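Local coordinates for Hpr(Ser) kinase (Coxiella burnetii, PDB 3TQF), which probably phosphorylates a serine of the phosphocarrier protein HPr with ATP and removes that phosphate again, at residues F11-M17 / V90-V95; G23-K29 / L101-K106; V44-D50 / G60-S64; K52-L58 / I123-V128. One frame throughout, in Å; residues are numbered along the deposited sequence.

In the fold
All four contacts reach one mixed beta-sheet of the HPr kinase C-terminal domain. Contacts 1 and 3 are neighbours, their centres about 11 Å apart, and Phe-11 touches residues of both; the centre of contact 4 lies about 14 Å from that of contact 1, the two joined where strand 58-61 pairs with strand 92-102. Contact 2 stands at the other end of strand 92-102, its centre about 22 Å from that of contact 1 and 26 Å from that of contact 4. Along the chain, contact 3 is nested within the loops closed by contacts 1 and 2, whereas contact 4 crosses the other three. Strand 92-102 thus links contacts 1 and 4 to the neighbourhood of the phosphate-binding loop in contact 2.

Contact 1: F11-M17 / V90-V95; sequences FLVIDKM and VNQHEV
His-93 and Phe-11 bury the most surface here, with Val-13 next, and the three interlock where strand 11-14 crosses strand 92-95 at 83°. The imidazole of His-93 lies against Val-13, whose CG2 sits over one ring face, 3.9 Å from the centroid, in a CH-pi contact. With CG1 anti to the backbone N (chi1 -180°), Val-13 also turns its other methyl to the same ring, CG1 approaching NE2 at 3.8 Å. The imidazole is held from within its own strand: ND1 donates to Glu-94 O at 2.8 Å, the acceptor lying close to the ring plane and using a carbonyl lone pair, which fixes the ring's rotation. Its far edge faces the type I' turn of the 10-14/17-23 hairpin, Lys-16 O lying 3.1 Å from CE1. The two strands belong to the same curled sheet but are not paired, their short axes passing 8.2 Å apart, with no hydrogen bond between the segments. Phe-11 turns its ring edge to the backbone of the second strand: His-93 O lies in the ring plane, 3.5 Å from CE2. At the ring tip CZ meets Val-95 CG2 at 3.7 Å, and Leu-20 and Val-44 also pack on this phenyl group.

Contact 2: G23-K29 / L101-K106; sequences GEANIGK and LVKPEK. With PO4 (phosphate ion), chain C.
Glu-24 reaches across to two lysines of 101-106, and its carboxylate is the polar centre of the contact. OE2 takes a 2.8 Å salt bridge from Lys-106 NZ on its syn lone pair, the two extended chains coming from opposite directions. OE1 receives a weak, 3.4 Å bond from Lys-103 NZ, whose chain crosses that of Glu-24 at about a right angle. A water donates to OE2 and accepts from the backbone N of Lys-103, so OE2 has two partners. Beside the salt bridges Ile-27 CD1 rests on Leu-101 CB at 4.1 Å, and its CG2 touches Lys-103 CE. On the 23-29 side, the backbone amides wrap a phosphate ion. Lys-29 N gives the shortest bond, 2.7 Å to O1 at 162°; Asn-26 N holds O2 and Gly-28 N holds O3, while a weaker bond from Ile-27 N also reaches O1. Ser-30 N is a further donor. Lys-29 NZ turns back to Gly-23 O at 3.3 Å, approaching from above the carbonyl plane. Such a cradle of amides leading into the first turn of a helix fits a P-loop (Walker A) motif, and the ion, probably from the crystallisation liquor, may mark where a nucleotide phosphate binds.

Contact 3: V44-D50 / G60-S64; sequences VCDDVID and GSCPS
Val-44 opens the contact by turning CG1 to Gly-60 O at 3.8 Å, while its own carbonyl O faces Cys-62 CB. Cys-45 follows with the covalent link: its SG joins Cys-62 SG at 2.0 Å, with a chi3 of 50°. Both sulphurs stand anti to their backbone N atoms and meet between the end of strand 42-45 and the chain just past strand 58-61. Pro-63 CD lies against the Cys-45 SG at 3.9 Å. After the turn at Asp-46 and Asp-47, where Val-48 N bonds to Asp-46 O, the chain comes back along the second segment. Ile-49 lays CG2 4.0 Å from Gly-60 CA, and Phe-11 packs on its CD1. Asp-50 then pairs with Ser-61 in both directions: Asp-50 N donates to Ser-61 O, and Ser-61 N to Asp-50 O, each at 2.7 Å, the second bond nearly straight at 170°. Asp-50 O is also approached by Gly-60 CA and, weakly, by Ser-61 OG. The Asp-50 side chain passes Pro-63 at an oblique angle. Such pairing marks an antiparallel beta hairpin, strands 48-53 and 58-61, whose outgoing end is tied by the disulfide to strand 42-45, where Val-44 and Cys-45 form a classic beta bulge opposite Phe-11.

Contact 4: K52-L58 / I123-V128; sequences KQENNQL and ILGINV
Leu-58 carries the apolar part of the contact, pushing its branched end into the turn region of 123-128. Its CG stands anti to the backbone N (chi1 -179°), which extends the two methyls away from their own strand and into separate neighbours. CD2 has the closer contacts: it lies 3.5 Å from Ile-123 CG2, the two side chains crossing at about a right angle, and 3.9 Å from Val-128 CG2. CD1 instead meets Leu-124 CD1 at 4.0 Å, again with the chains roughly perpendicular, while Leu-58 CB touches Ile-126 CD1. One leucine thereby touches four aliphatic residues of the other segment.

The polar part is slighter and belongs to Gln-53. Its extended chain meets Ile-126 from the opposite direction, NE2 lying 3.7 Å from Ile-126 CD1. NE2 also lies 2.7 Å from Leu-124 O, but the angle is poor and the pair does not count as a hydrogen bond. No hydrogen bond joins the two segments, so apolar contact accounts for the grip.

Within each segment the backbone closes a tight turn of its own. Ile-123 and Ile-126 exchange two backbone bonds across a type I' turn, with Ile-123 N donating to Ile-126 O at 3.0 Å; Glu-54 and Gln-57 also exchange two backbone bonds, the one from Gln-57 N being weak.

Two hairpin ends of the sheet therefore lie side by side, 48-53/58-61 against 117-123/126-134. Strand 92-102 runs between them, its Val-95 touching both Leu-58 and Val-128, while Trp-7 of strand 5-8 packs on Ile-123.

Contact 1: F11-M17 / V90-V95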
loop_
_atom_site.group_PDB
_atom_site.type_symbol
_atom_site.label_atom_id
_atom_site.label_comp_id
_atom_site.label_asym_id
_atom_site.label_seq_id
_atom_site.Cartn_x
_atom_site.Cartn_y
_atom_site.Cartn_z
ATOM N N PHE A 11 0.726 0.085 20.706
ATOM C CA PHE A 11 -0.289 -0.880 21.107
ATOM C C PHE A 11 -1.548 -0.659 20.293
ATOM O O PHE A 11 -2.162 0.401 20.364
ATOM C CB PHE A 11 -0.575 -0.744 22.608
ATOM C CG PHE A 11 -1.372 -1.878 23.196
ATOM C CD1 PHE A 11 -1.142 -3.192 22.825
ATOM C CD2 PHE A 11 -2.328 -1.626 24.162
ATOM C CE1 PHE A 11 -1.871 -4.229 23.383
ATOM C CE2 PHE A 11 -3.063 -2.659 24.731
ATOM C CZ PHE A 11 -2.834 -3.963 24.339
ATOM N N LEU A 12 -1.911 -1.667 19.506
ATOM C CA LEU A 12 -3.061 -1.600 18.613
ATOM C C LEU A 12 -3.978 -2.788 18.879
ATOM O O LEU A 12 -3.521 -3.843 19.325
ATOM C CB LEU A 12 -2.590 -1.638 17.158
ATOM C CG LEU A 12 -1.554 -0.588 16.744
ATOM C CD1 LEU A 12 -0.612 -1.134 15.705
ATOM C CD2 LEU A 12 -2.242 0.671 16.240
ATOM N N VAL A 13 -5.270 -2.614 18.611
ATOM C CA VAL A 13 -6.191 -3.737 18.590
ATOM C C VAL A 13 -6.359 -4.154 17.133
ATOM O O VAL A 13 -6.771 -3.343 16.298
ATOM C CB VAL A 13 -7.549 -3.386 19.215
ATOM C CG1 VAL A 13 -8.481 -4.594 19.173
ATOM C CG2 VAL A 13 -7.362 -2.908 20.650
ATOM N N ILE A 14 -6.002 -5.406 16.836
ATOM C CA ILE A 14 -6.073 -5.961 15.492
ATOM C C ILE A 14 -6.778 -7.306 15.532
ATOM O O ILE A 14 -6.286 -8.247 16.148
ATOM C CB ILE A 14 -4.680 -6.198 14.899
ATOM C CG1 ILE A 14 -3.838 -4.919 14.946
ATOM C CG2 ILE A 14 -4.802 -6.704 13.472
ATOM C CD1 ILE A 14 -2.383 -5.119 14.507
ATOM N N ASP A 15 -7.929 -7.389 14.867
ATOM C CA ASP A 15 -8.733 -8.609 14.820
ATOM C C ASP A 15 -9.007 -9.136 16.228
ATOM O O ASP A 15 -8.825 -10.317 16.498
ATOM C CB ASP A 15 -8.029 -9.669 13.957
ATOM C CG ASP A 15 -8.922 -10.861 13.632
ATOM O OD1 ASP A 15 -10.162 -10.701 13.608
ATOM O OD2 ASP A 15 -8.379 -11.960 13.402
ATOM N N LYS A 16 -9.429 -8.241 17.118
ATOM C CA LYS A 16 -9.711 -8.558 18.533
ATOM C C LYS A 16 -8.460 -8.786 19.404
ATOM O O LYS A 16 -8.588 -8.940 20.618
ATOM C CB LYS A 16 -10.649 -9.770 18.673
ATOM C CG LYS A 16 -11.951 -9.705 17.873
ATOM C CD LYS A 16 -13.103 -9.079 18.661
ATOM C CE LYS A 16 -14.430 -9.836 18.459
ATOM N NZ LYS A 16 -14.700 -10.203 17.037
HETATM N N MSE A 17 -7.274 -8.800 18.798
HETATM C CA MSE A 17 -6.023 -9.049 19.512
HETATM C C MSE A 17 -5.296 -7.745 19.842
HETATM O O MSE A 17 -4.952 -6.974 18.949
HETATM C CB MSE A 17 -5.074 -9.891 18.654
HETATM C CG MSE A 17 -5.656 -11.157 18.052
HETATM SE SE MSE A 17 -5.506 -12.670 19.245
HETATM C CE MSE A 17 -7.111 -12.367 20.308
ATOM N N VAL A 90 -9.223 3.225 21.228
ATOM C CA VAL A 90 -9.730 2.513 22.397
ATOM C C VAL A 90 -8.848 2.855 23.590
ATOM O O VAL A 90 -7.638 3.009 23.438
ATOM C CB VAL A 90 -9.752 0.984 22.129
ATOM C CG1 VAL A 90 -9.179 0.210 23.291
ATOM C CG2 VAL A 90 -11.171 0.519 21.796
ATOM N N ASN A 91 -9.448 2.990 24.772
ATOM C CA ASN A 91 -8.691 3.419 25.959
ATOM C C ASN A 91 -7.890 2.297 26.636
ATOM O O ASN A 91 -6.884 2.570 27.292
ATOM C CB ASN A 91 -9.581 4.162 26.972
ATOM C CG ASN A 91 -10.653 3.279 27.595
ATOM O OD1 ASN A 91 -10.872 2.141 27.176
ATOM N ND2 ASN A 91 -11.332 3.811 28.606
ATOM N N GLN A 92 -8.330 1.051 26.477
ATOM C CA GLN A 92 -7.569 -0.097 26.969
ATOM C C GLN A 92 -7.949 -1.400 26.266
ATOM O O GLN A 92 -8.965 -1.477 25.579
ATOM C CB GLN A 92 -7.734 -0.256 28.486
ATOM C CG GLN A 92 -9.167 -0.342 28.969
ATOM C CD GLN A 92 -9.265 -0.772 30.420
ATOM O OE1 GLN A 92 -8.996 0.007 31.336
ATOM N NE2 GLN A 92 -9.664 -2.020 30.637
ATOM N N HIS A 93 -7.116 -2.421 26.448
ATOM C CA HIS A 93 -7.356 -3.737 25.871
ATOM C C HIS A 93 -6.339 -4.725 26.430
ATOM O O HIS A 93 -5.250 -4.334 26.841
ATOM C CB HIS A 93 -7.241 -3.676 24.344
ATOM C CG HIS A 93 -7.843 -4.852 23.641
ATOM N ND1 HIS A 93 -7.156 -6.029 23.439
ATOM C CD2 HIS A 93 -9.064 -5.027 23.082
ATOM C CE1 HIS A 93 -7.931 -6.882 22.795
ATOM N NE2 HIS A 93 -9.093 -6.297 22.564
ATOM N N GLU A 94 -6.701 -6.006 26.446
ATOM C CA GLU A 94 -5.797 -7.066 26.892
ATOM C C GLU A 94 -4.662 -7.237 25.882
ATOM O O GLU A 94 -4.871 -7.090 24.683
ATOM C CB GLU A 94 -6.561 -8.389 27.082
ATOM C CG GLU A 94 -5.671 -9.628 27.282
ATOM C CD GLU A 94 -6.419 -10.834 27.852
ATOM O OE1 GLU A 94 -7.634 -10.975 27.592
ATOM O OE2 GLU A 94 -5.783 -11.650 28.560
ATOM N N VAL A 95 -3.467 -7.538 26.381
ATOM C CA VAL A 95 -2.306 -7.805 25.542
ATOM C C VAL A 95 -2.325 -9.268 25.149
ATOM O O VAL A 95 -2.306 -10.136 26.013
ATOM C CB VAL A 95 -0.993 -7.524 26.303
ATOM C CG1 VAL A 95 0.225 -7.888 25.451
ATOM C CG2 VAL A 95 -0.933 -6.070 26.741
#

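Contact 2: G23-K29 / L101-K106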
loop_
_atom_site.group_PDB
_atom_site.type_symbol
_atom_site.label_atom_id
_atom_site.label_comp_id
_atom_site.label_asym_id
_atom_site.label_seq_id
_atom_site.Cartn_x
_atom_site.Cartn_y
_atom_site.Cartn_z
ATOM N N GLY A 23 10.557 -2.289 17.685
ATOM C CA GLY A 23 11.607 -2.289 16.668
ATOM C C GLY A 23 12.572 -1.132 16.823
ATOM O O GLY A 23 12.383 -0.265 17.679
ATOM N N GLU A 24 13.604 -1.112 15.983
ATOM C CA GLU A 24 14.581 -0.021 15.981
ATOM C C GLU A 24 13.918 1.297 15.626
ATOM O O GLU A 24 12.778 1.326 15.146
ATOM C CB GLU A 24 15.705 -0.292 14.979
ATOM C CG GLU A 24 16.597 -1.463 15.339
ATOM C CD GLU A 24 17.704 -1.691 14.324
ATOM O OE1 GLU A 24 18.259 -0.694 13.810
ATOM O OE2 GLU A 24 18.025 -2.868 14.043
ATOM N N ALA A 25 14.640 2.390 15.858
ATOM C CA ALA A 25 14.132 3.724 15.548
ATOM C C ALA A 25 14.111 3.962 14.038
ATOM O O ALA A 25 14.964 3.456 13.303
ATOM C CB ALA A 25 14.968 4.785 16.240
ATOM N N ASN A 26 13.110 4.719 13.593
ATOM C CA ASN A 26 13.016 5.200 12.213
ATOM C C ASN A 26 12.976 4.071 11.173
ATOM O O ASN A 26 13.771 4.036 10.234
ATOM C CB ASN A 26 14.155 6.196 11.923
ATOM C CG ASN A 26 13.874 7.086 10.706
ATOM O OD1 ASN A 26 12.779 7.058 10.125
ATOM N ND2 ASN A 26 14.870 7.886 10.319
ATOM N N ILE A 27 12.036 3.152 11.366
ATOM C CA ILE A 27 11.767 2.083 10.404
ATOM C C ILE A 27 10.324 2.104 9.885
ATOM O O ILE A 27 9.974 1.304 9.028
ATOM C CB ILE A 27 12.074 0.688 11.002
ATOM C CG1 ILE A 27 11.138 0.367 12.178
ATOM C CG2 ILE A 27 13.530 0.611 11.438
ATOM C CD1 ILE A 27 11.430 -0.952 12.854
ATOM N N GLY A 28 9.492 3.010 10.400
ATOM C CA GLY A 28 8.107 3.145 9.951
ATOM C C GLY A 28 7.059 2.516 10.856
ATOM O O GLY A 28 5.999 2.107 10.377
ATOM N N LYS A 29 7.347 2.437 12.158
ATOM C CA LYS A 29 6.404 1.898 13.141
ATOM C C LYS A 29 5.144 2.745 13.239
ATOM O O LYS A 29 4.035 2.226 13.146
ATOM C CB LYS A 29 7.041 1.832 14.527
ATOM C CG LYS A 29 8.168 0.824 14.676
ATOM C CD LYS A 29 8.792 0.889 16.076
ATOM C CE LYS A 29 9.641 2.141 16.246
ATOM N NZ LYS A 29 10.285 2.238 17.584
ATOM N N LEU A 101 9.594 -6.098 15.075
ATOM C CA LEU A 101 10.006 -5.888 13.688
ATOM C C LEU A 101 11.517 -5.866 13.609
ATOM O O LEU A 101 12.152 -5.029 14.236
ATOM C CB LEU A 101 9.456 -4.567 13.154
ATOM C CG LEU A 101 7.934 -4.397 13.114
ATOM C CD1 LEU A 101 7.592 -2.983 12.700
ATOM C CD2 LEU A 101 7.287 -5.407 12.177
ATOM N N VAL A 102 12.082 -6.785 12.831
ATOM C CA VAL A 102 13.525 -6.985 12.763
ATOM C C VAL A 102 14.024 -6.791 11.341
ATOM O O VAL A 102 13.330 -7.136 10.389
ATOM C CB VAL A 102 13.899 -8.407 13.219
ATOM C CG1 VAL A 102 15.401 -8.644 13.094
ATOM C CG2 VAL A 102 13.435 -8.639 14.647
ATOM N N LYS A 103 15.227 -6.238 11.204
ATOM C CA LYS A 103 15.854 -6.073 9.897
ATOM C C LYS A 103 16.267 -7.460 9.417
ATOM O O LYS A 103 16.847 -8.228 10.187
ATOM C CB LYS A 103 17.088 -5.171 9.980
ATOM C CG LYS A 103 16.849 -3.779 10.586
ATOM C CD LYS A 103 16.556 -2.714 9.540
ATOM C CE LYS A 103 16.635 -1.316 10.150
ATOM N NZ LYS A 103 18.039 -0.878 10.399
ATOM N N PRO A 104 15.969 -7.795 8.151
ATOM C CA PRO A 104 16.276 -9.116 7.610
ATOM C C PRO A 104 17.674 -9.637 7.932
ATOM O O PRO A 104 17.827 -10.821 8.223
ATOM C CB PRO A 104 16.117 -8.911 6.107
ATOM C CG PRO A 104 15.064 -7.880 5.994
ATOM C CD PRO A 104 15.218 -6.977 7.183
ATOM N N GLU A 105 18.675 -8.758 7.890
ATOM C CA GLU A 105 20.075 -9.162 8.104
ATOM C C GLU A 105 20.319 -9.639 9.541
ATOM O O GLU A 105 21.168 -10.501 9.774
ATOM C CB GLU A 105 21.062 -8.023 7.791
ATOM C CG GLU A 105 20.645 -7.051 6.692
ATOM C CD GLU A 105 19.867 -5.858 7.236
ATOM O OE1 GLU A 105 20.461 -5.056 7.991
ATOM O OE2 GLU A 105 18.664 -5.728 6.916
ATOM N N LYS A 106 19.574 -9.070 10.490
ATOM C CA LYS A 106 19.737 -9.369 11.916
ATOM C C LYS A 106 18.784 -10.468 12.388
ATOM O O LYS A 106 18.758 -10.819 13.569
ATOM C CB LYS A 106 19.518 -8.094 12.739
ATOM C CG LYS A 106 20.514 -6.975 12.413
ATOM C CD LYS A 106 19.989 -5.593 12.802
ATOM C CE LYS A 106 20.802 -4.488 12.141
ATOM N NZ LYS A 106 20.327 -3.136 12.543
HETATM P P PO4 C . 9.191 5.020 13.493
HETATM O O1 PO4 C . 9.467 3.542 13.404
HETATM O O2 PO4 C . 10.272 5.688 14.314
HETATM O O3 PO4 C . 9.154 5.592 12.095
HETATM O O4 PO4 C . 7.849 5.240 14.143
HETATM O O HOH W 1 16.510 -5.038 13.564
#

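Contact 3: V44-D50 / G60-S64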
loop_
_atom_site.group_PDB
_atom_site.type_symbol
_atom_site.label_atom_id
_atom_site.label_comp_id
_atom_site.label_asym_id
_atom_site.label_seq_id
_atom_site.Cartn_x
_atom_site.Cartn_y
_atom_site.Cartn_z
ATOM N N VAL A 44 -4.513 1.906 20.510
ATOM C CA VAL A 44 -4.578 2.057 21.954
ATOM C C VAL A 44 -3.597 3.155 22.349
ATOM O O VAL A 44 -3.986 4.127 23.001
ATOM C CB VAL A 44 -4.274 0.752 22.704
ATOM C CG1 VAL A 44 -4.575 0.912 24.183
ATOM C CG2 VAL A 44 -5.092 -0.382 22.135
ATOM N N CYS A 45 -2.337 3.017 21.939
ATOM C CA CYS A 45 -1.331 4.026 22.265
ATOM C C CYS A 45 -0.079 3.991 21.382
ATOM O O CYS A 45 0.349 2.930 20.931
ATOM C CB CYS A 45 -0.908 3.877 23.724
ATOM S SG CYS A 45 -0.345 5.418 24.467
ATOM N N ASP A 46 0.499 5.171 21.161
ATOM C CA ASP A 46 1.760 5.323 20.444
ATOM C C ASP A 46 2.876 5.439 21.475
ATOM O O ASP A 46 2.656 5.945 22.579
ATOM C CB ASP A 46 1.716 6.589 19.575
ATOM C CG ASP A 46 2.669 6.534 18.374
ATOM O OD1 ASP A 46 2.661 5.521 17.629
ATOM O OD2 ASP A 46 3.402 7.532 18.156
ATOM N N ASP A 47 4.060 4.950 21.117
ATOM C CA ASP A 47 5.285 5.110 21.919
ATOM C C ASP A 47 5.327 4.379 23.265
ATOM O O ASP A 47 6.133 3.469 23.435
ATOM C CB ASP A 47 5.624 6.592 22.140
ATOM C CG ASP A 47 6.981 6.779 22.810
ATOM O OD1 ASP A 47 7.944 6.088 22.406
ATOM O OD2 ASP A 47 7.090 7.610 23.744
ATOM N N VAL A 48 4.498 4.791 24.224
ATOM C CA VAL A 48 4.555 4.239 25.588
ATOM C C VAL A 48 3.191 3.747 26.065
ATOM O O VAL A 48 2.168 4.340 25.744
ATOM C CB VAL A 48 5.098 5.280 26.582
ATOM C CG1 VAL A 48 4.965 4.791 28.013
ATOM C CG2 VAL A 48 6.549 5.585 26.269
ATOM N N ILE A 49 3.195 2.661 26.839
ATOM C CA ILE A 49 1.972 2.008 27.304
ATOM C C ILE A 49 2.022 1.784 28.809
ATOM O O ILE A 49 3.019 1.288 29.324
ATOM C CB ILE A 49 1.809 0.612 26.673
ATOM C CG1 ILE A 49 2.067 0.644 25.177
ATOM C CG2 ILE A 49 0.419 0.069 26.912
ATOM C CD1 ILE A 49 2.312 -0.720 24.614
ATOM N N ASP A 50 0.945 2.130 29.509
ATOM C CA ASP A 50 0.790 1.725 30.902
ATOM C C ASP A 50 0.265 0.292 30.934
ATOM O O ASP A 50 -0.653 -0.048 30.187
ATOM C CB ASP A 50 -0.174 2.648 31.654
ATOM C CG ASP A 50 0.347 4.070 31.782
ATOM O OD1 ASP A 50 1.422 4.385 31.224
ATOM O OD2 ASP A 50 -0.328 4.880 32.444
ATOM N N GLY A 60 -3.328 -3.271 28.824
ATOM C CA GLY A 60 -2.507 -2.139 28.408
ATOM C C GLY A 60 -3.365 -0.912 28.165
ATOM O O GLY A 60 -4.380 -0.987 27.474
ATOM N N SER A 61 -2.951 0.218 28.728
ATOM C CA SER A 61 -3.714 1.457 28.637
ATOM C C SER A 61 -2.798 2.635 28.337
ATOM O O SER A 61 -1.646 2.659 28.760
ATOM C CB SER A 61 -4.470 1.701 29.937
ATOM O OG SER A 61 -3.686 1.305 31.044
ATOM N N CYS A 62 -3.329 3.608 27.602
ATOM C CA CYS A 62 -2.576 4.789 27.193
ATOM C C CYS A 62 -2.795 5.868 28.242
ATOM O O CYS A 62 -3.920 6.064 28.692
ATOM C CB CYS A 62 -3.092 5.272 25.835
ATOM S SG CYS A 62 -2.044 6.454 24.922
ATOM N N PRO A 63 -1.724 6.568 28.647
ATOM C CA PRO A 63 -1.928 7.688 29.568
ATOM C C PRO A 63 -2.633 8.843 28.862
ATOM O O PRO A 63 -2.485 8.994 27.648
ATOM C CB PRO A 63 -0.503 8.077 29.989
ATOM C CG PRO A 63 0.396 7.530 28.948
ATOM C CD PRO A 63 -0.309 6.388 28.274
ATOM N N SER A 64 -3.396 9.633 29.614
ATOM C CA SER A 64 -4.143 10.770 29.060
ATOM C C SER A 64 -3.228 11.740 28.306
ATOM O O SER A 64 -2.017 11.552 28.249
ATOM C CB SER A 64 -4.860 11.546 30.184
ATOM O OG SER A 64 -5.547 10.686 31.074
#

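Contact 4: K52-L58 / I123-V128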
loop_
_atom_site.group_PDB
_atom_site.type_symbol
_atom_site.label_atom_id
_atom_site.label_comp_id
_atom_site.label_asym_id
_atom_site.label_seq_id
_atom_site.Cartn_x
_atom_site.Cartn_y
_atom_site.Cartn_z
ATOM N N LYS A 52 -0.938 -3.160 33.491
ATOM C CA LYS A 52 -1.406 -3.601 34.806
ATOM C C LYS A 52 -2.054 -4.983 34.733
ATOM O O LYS A 52 -2.440 -5.438 33.658
ATOM C CB LYS A 52 -2.401 -2.595 35.395
ATOM C CG LYS A 52 -3.677 -2.428 34.575
ATOM C CD LYS A 52 -4.652 -1.449 35.225
ATOM C CE LYS A 52 -5.845 -1.167 34.307
ATOM N NZ LYS A 52 -6.862 -0.290 34.952
ATOM N N GLN A 53 -2.169 -5.637 35.886
ATOM C CA GLN A 53 -2.830 -6.936 35.984
ATOM C C GLN A 53 -4.187 -6.818 36.674
ATOM O O GLN A 53 -4.275 -6.350 37.812
ATOM C CB GLN A 53 -1.949 -7.935 36.734
ATOM C CG GLN A 53 -1.176 -8.863 35.822
ATOM C CD GLN A 53 -0.255 -9.793 36.582
ATOM O OE1 GLN A 53 -0.604 -10.307 37.648
ATOM N NE2 GLN A 53 0.934 -10.016 36.035
ATOM N N GLU A 54 -5.241 -7.242 35.975
ATOM C CA GLU A 54 -6.600 -7.249 36.525
ATOM C C GLU A 54 -7.350 -8.512 36.102
ATOM O O GLU A 54 -7.644 -8.693 34.917
ATOM C CB GLU A 54 -7.371 -6.015 36.055
ATOM C CG GLU A 54 -6.892 -4.711 36.674
ATOM C CD GLU A 54 -7.802 -3.531 36.355
ATOM O OE1 GLU A 54 -8.284 -3.436 35.203
ATOM O OE2 GLU A 54 -8.028 -2.696 37.259
ATOM N N ASN A 55 -7.649 -9.379 37.070
ATOM C CA ASN A 55 -8.398 -10.624 36.832
ATOM C C ASN A 55 -7.655 -11.605 35.917
ATOM O O ASN A 55 -8.234 -12.135 34.962
ATOM C CB ASN A 55 -9.792 -10.322 36.256
ATOM C CG ASN A 55 -10.563 -9.305 37.084
ATOM O OD1 ASN A 55 -10.797 -9.502 38.284
ATOM N ND2 ASN A 55 -10.969 -8.211 36.442
ATOM N N ASN A 56 -6.379 -11.844 36.222
ATOM C CA ASN A 56 -5.510 -12.683 35.388
ATOM C C ASN A 56 -5.484 -12.225 33.919
ATOM O O ASN A 56 -5.490 -13.043 32.993
ATOM C CB ASN A 56 -5.911 -14.163 35.501
ATOM C CG ASN A 56 -5.801 -14.691 36.925
ATOM O OD1 ASN A 56 -4.761 -14.550 37.572
ATOM N ND2 ASN A 56 -6.873 -15.306 37.417
ATOM N N GLN A 57 -5.467 -10.909 33.723
ATOM C CA GLN A 57 -5.304 -10.323 32.398
ATOM C C GLN A 57 -4.240 -9.238 32.442
ATOM O O GLN A 57 -4.222 -8.415 33.360
ATOM C CB GLN A 57 -6.607 -9.698 31.909
ATOM C CG GLN A 57 -7.746 -10.667 31.695
ATOM C CD GLN A 57 -8.880 -10.042 30.894
ATOM O OE1 GLN A 57 -9.466 -9.037 31.304
ATOM N NE2 GLN A 57 -9.189 -10.631 29.742
ATOM N N LEU A 58 -3.359 -9.247 31.448
ATOM C CA LEU A 58 -2.427 -8.157 31.238
ATOM C C LEU A 58 -3.138 -7.122 30.385
ATOM O O LEU A 58 -3.326 -7.325 29.187
ATOM C CB LEU A 58 -1.161 -8.656 30.539
ATOM C CG LEU A 58 -0.063 -7.626 30.277
ATOM C CD1 LEU A 58 0.454 -7.026 31.575
ATOM C CD2 LEU A 58 1.065 -8.275 29.506
ATOM N N ILE A 123 6.012 -10.276 30.324
ATOM C CA ILE A 123 5.514 -8.939 30.633
ATOM C C ILE A 123 4.785 -8.988 31.980
ATOM O O ILE A 123 3.702 -9.556 32.090
ATOM C CB ILE A 123 4.572 -8.422 29.529
ATOM C CG1 ILE A 123 5.208 -8.624 28.148
ATOM C CG2 ILE A 123 4.246 -6.953 29.757
ATOM C CD1 ILE A 123 4.433 -8.007 27.003
ATOM N N LEU A 124 5.398 -8.401 33.001
ATOM C CA LEU A 124 4.898 -8.495 34.370
ATOM C C LEU A 124 4.585 -9.938 34.759
ATOM O O LEU A 124 3.541 -10.220 35.342
ATOM C CB LEU A 124 3.666 -7.603 34.565
ATOM C CG LEU A 124 3.892 -6.113 34.308
ATOM C CD1 LEU A 124 2.598 -5.331 34.512
ATOM C CD2 LEU A 124 4.997 -5.583 35.207
ATOM N N GLY A 125 5.499 -10.844 34.415
ATOM C CA GLY A 125 5.389 -12.250 34.790
ATOM C C GLY A 125 4.400 -13.067 33.984
ATOM O O GLY A 125 4.127 -14.213 34.330
ATOM N N ILE A 126 3.860 -12.494 32.914
ATOM C CA ILE A 126 2.906 -13.196 32.062
ATOM C C ILE A 126 3.564 -13.514 30.720
ATOM O O ILE A 126 4.250 -12.674 30.149
ATOM C CB ILE A 126 1.619 -12.363 31.870
ATOM C CG1 ILE A 126 0.832 -12.335 33.185
ATOM C CG2 ILE A 126 0.759 -12.931 30.750
ATOM C CD1 ILE A 126 -0.511 -11.643 33.092
ATOM N N ASN A 127 3.365 -14.739 30.241
ATOM C CA ASN A 127 3.918 -15.169 28.968
ATOM C C ASN A 127 3.083 -14.626 27.835
ATOM O O ASN A 127 1.951 -15.061 27.640
ATOM C CB ASN A 127 3.949 -16.695 28.866
ATOM C CG ASN A 127 4.966 -17.321 29.792
ATOM O OD1 ASN A 127 5.685 -16.621 30.501
ATOM N ND2 ASN A 127 5.033 -18.647 29.792
ATOM N N VAL A 128 3.642 -13.672 27.098
ATOM C CA VAL A 128 3.011 -13.163 25.895
ATOM C C VAL A 128 3.764 -13.724 24.685
ATOM O O VAL A 128 4.984 -13.585 24.596
ATOM C CB VAL A 128 3.037 -11.631 25.865
ATOM C CG1 VAL A 128 2.451 -11.115 24.557
ATOM C CG2 VAL A 128 2.280 -11.071 27.060
#